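Local coordinates for conserved membrane protein (PDB 6GZU) that acts as a Chlamydia effector that combines deubiquitinating and acetyltransferase activities and induces Golgi fragmentation, probably as a CE-clan cysteine peptidase, at residues 59-64 with 174-179. Residues are numbered along the deposited sequence; the frame is centred on the assembly and turned at random.
With ZN (zinc ion), chain C.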
loop_
_atom_site.group_PDB
_atom_site.type_symbol
_atom_site.label_atom_id
_atom_site.label_comp_id
_atom_site.label_asym_id
_atom_site.label_seq_id
_atom_site.Cartn_x
_atom_site.Cartn_y
_atom_site.Cartn_z
ATOM N N LEU A 59 -11.955 1.339 4.888
ATOM C CA LEU A 59 -13.160 1.819 4.195
ATOM C C LEU A 59 -14.400 1.724 5.068
ATOM O O LEU A 59 -15.532 1.903 4.575
ATOM C CB LEU A 59 -13.386 0.991 2.918
ATOM C CG LEU A 59 -12.234 1.226 1.924
ATOM C CD1 LEU A 59 -12.327 0.180 0.771
ATOM C CD2 LEU A 59 -12.367 2.620 1.420
ATOM N N HIS A 60 -14.210 1.469 6.362
ATOM C CA HIS A 60 -15.331 1.326 7.326
ATOM C C HIS A 60 -16.348 0.264 6.960
ATOM O O HIS A 60 -17.556 0.428 7.223
ATOM C CB HIS A 60 -15.982 2.693 7.576
ATOM C CG HIS A 60 -14.967 3.766 7.846
ATOM N ND1 HIS A 60 -14.528 4.648 6.878
ATOM C CD2 HIS A 60 -14.238 4.041 8.949
ATOM C CE1 HIS A 60 -13.629 5.473 7.396
ATOM N NE2 HIS A 60 -13.437 5.130 8.655
ATOM N N LEU A 61 -15.851 -0.813 6.358
ATOM C CA LEU A 61 -16.644 -1.949 5.961
ATOM C C LEU A 61 -16.438 -3.154 6.853
ATOM O O LEU A 61 -16.857 -4.256 6.506
ATOM C CB LEU A 61 -16.313 -2.320 4.524
ATOM C CG LEU A 61 -16.802 -1.278 3.509
ATOM C CD1 LEU A 61 -16.180 -1.554 2.166
ATOM C CD2 LEU A 61 -18.290 -1.292 3.410
ATOM N N TYR A 62 -15.876 -2.978 8.038
ATOM C CA TYR A 62 -15.669 -4.142 8.890
ATOM C C TYR A 62 -16.183 -3.903 10.305
ATOM O O TYR A 62 -15.834 -2.912 10.926
ATOM C CB TYR A 62 -14.185 -4.546 8.906
ATOM C CG TYR A 62 -14.039 -5.852 9.615
ATOM C CD1 TYR A 62 -14.494 -7.029 9.019
ATOM C CD2 TYR A 62 -13.548 -5.910 10.915
ATOM C CE1 TYR A 62 -14.425 -8.234 9.676
ATOM C CE2 TYR A 62 -13.479 -7.110 11.587
ATOM C CZ TYR A 62 -13.923 -8.270 10.961
ATOM O OH TYR A 62 -13.855 -9.482 11.608
ATOM N N ASP A 63 -17.023 -4.800 10.817
ATOM C CA ASP A 63 -17.594 -4.620 12.156
ATOM C C ASP A 63 -16.871 -5.555 13.111
ATOM O O ASP A 63 -17.150 -6.749 13.129
ATOM C CB ASP A 63 -19.107 -4.927 12.136
ATOM C CG ASP A 63 -19.761 -4.844 13.521
ATOM O OD1 ASP A 63 -19.460 -5.712 14.364
ATOM O OD2 ASP A 63 -20.598 -3.938 13.763
ATOM N N SER A 64 -15.938 -5.031 13.896
ATOM C CA SER A 64 -15.160 -5.889 14.786
ATOM C C SER A 64 -15.999 -6.538 15.896
ATOM O O SER A 64 -15.536 -7.456 16.567
ATOM C CB SER A 64 -14.028 -5.101 15.421
ATOM O OG SER A 64 -14.522 -4.364 16.529
ATOM N N GLY A 174 -16.402 -4.401 -5.097
ATOM C CA GLY A 174 -17.368 -4.277 -6.194
ATOM C C GLY A 174 -18.817 -4.306 -5.763
ATOM O O GLY A 174 -19.718 -3.745 -6.420
ATOM N N ASN A 175 -19.060 -4.924 -4.623
ATOM C CA ASN A 175 -20.430 -5.011 -4.106
ATOM C C ASN A 175 -20.846 -3.689 -3.433
ATOM O O ASN A 175 -22.037 -3.474 -3.141
ATOM C CB ASN A 175 -20.531 -6.131 -3.070
ATOM C CG ASN A 175 -20.381 -7.524 -3.663
ATOM O OD1 ASN A 175 -20.699 -7.766 -4.829
ATOM N ND2 ASN A 175 -19.913 -8.461 -2.840
ATOM N N VAL A 176 -19.876 -2.845 -3.126
ATOM C CA VAL A 176 -20.139 -1.586 -2.407
ATOM C C VAL A 176 -20.077 -0.379 -3.324
ATOM O O VAL A 176 -20.863 0.561 -3.170
ATOM C CB VAL A 176 -19.120 -1.415 -1.223
ATOM C CG1 VAL A 176 -19.259 -0.010 -0.536
ATOM C CG2 VAL A 176 -19.319 -2.557 -0.207
ATOM N N TYR A 177 -19.108 -0.381 -4.246
ATOM C CA TYR A 177 -18.898 0.702 -5.212
ATOM C C TYR A 177 -19.352 0.192 -6.560
ATOM O O TYR A 177 -18.586 -0.510 -7.232
ATOM C CB TYR A 177 -17.429 1.093 -5.262
ATOM C CG TYR A 177 -16.967 1.609 -3.916
ATOM C CD1 TYR A 177 -17.085 2.937 -3.581
ATOM C CD2 TYR A 177 -16.454 0.719 -2.949
ATOM C CE1 TYR A 177 -16.677 3.374 -2.354
ATOM C CE2 TYR A 177 -16.053 1.138 -1.724
ATOM C CZ TYR A 177 -16.181 2.479 -1.414
ATOM O OH TYR A 177 -15.815 3.029 -0.207
ATOM N N PRO A 178 -20.578 0.519 -6.965
ATOM C CA PRO A 178 -21.089 -0.120 -8.209
ATOM C C PRO A 178 -20.402 0.353 -9.486
ATOM O O PRO A 178 -19.773 1.424 -9.496
ATOM C CB PRO A 178 -22.580 0.311 -8.236
ATOM C CG PRO A 178 -22.865 0.672 -6.842
ATOM C CD PRO A 178 -21.614 1.364 -6.348
ATOM N N ASP A 179 -20.516 -0.432 -10.558
ATOM C CA ASP A 179 -20.025 -0.006 -11.851
ATOM C C ASP A 179 -21.044 0.862 -12.592
ATOM O O ASP A 179 -22.202 1.083 -12.129
ATOM C CB ASP A 179 -19.536 -1.204 -12.693
ATOM C CG ASP A 179 -20.643 -2.132 -13.119
ATOM O OD1 ASP A 179 -21.751 -1.684 -13.492
ATOM O OD2 ASP A 179 -20.377 -3.369 -13.207
HETATM ZN ZN ZN C . -12.211 6.268 9.707
#
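The CA atoms of L61 and V176, 9.1 Å apart, are the nearest pair across the segments, and no hydrogen bond joins the two. Segment 59-64 leaves helix 51-58 through a Schellman motif: H60, with positive phi (56°), is the C-prime residue, its N bonded to K57 O and L61 N to L56 O. Segment 174-179 belongs to the loop between helix 159-174 and strand 188-191. Side chains alone bridge the gap. L61 and V176 reach for each other tip to tip, CG2 of V176 lying 4.0 Å from CD2 of L61 and 4.1 Å from CD1, so that one methyl meets both prongs of the leucine fork. V176 offers this methyl because CG1 is the branch anti to the backbone N (chi1 173°), with CG2 beside that N. The CB of Y177 leaves the backbone to one side of segment 59-64, and the ring brings the hydroxyl nearer: OH lies 3.8 Å from CD2 of L59, a van der Waals contact between the hydroxyl and a leucine methyl. L173 of helix 159-174 touches both leucines and extends the apolar patch. H60 takes no part in this packing; its NE2 binds zinc at 2.0 Å, with C78, H80 and C95 completing the site. The contact thus packs the Schellman-capped end of helix 51-58, beside a Cys2His2 zinc site, against the loop after helix 159-174 in the Ulp1-like protease domain.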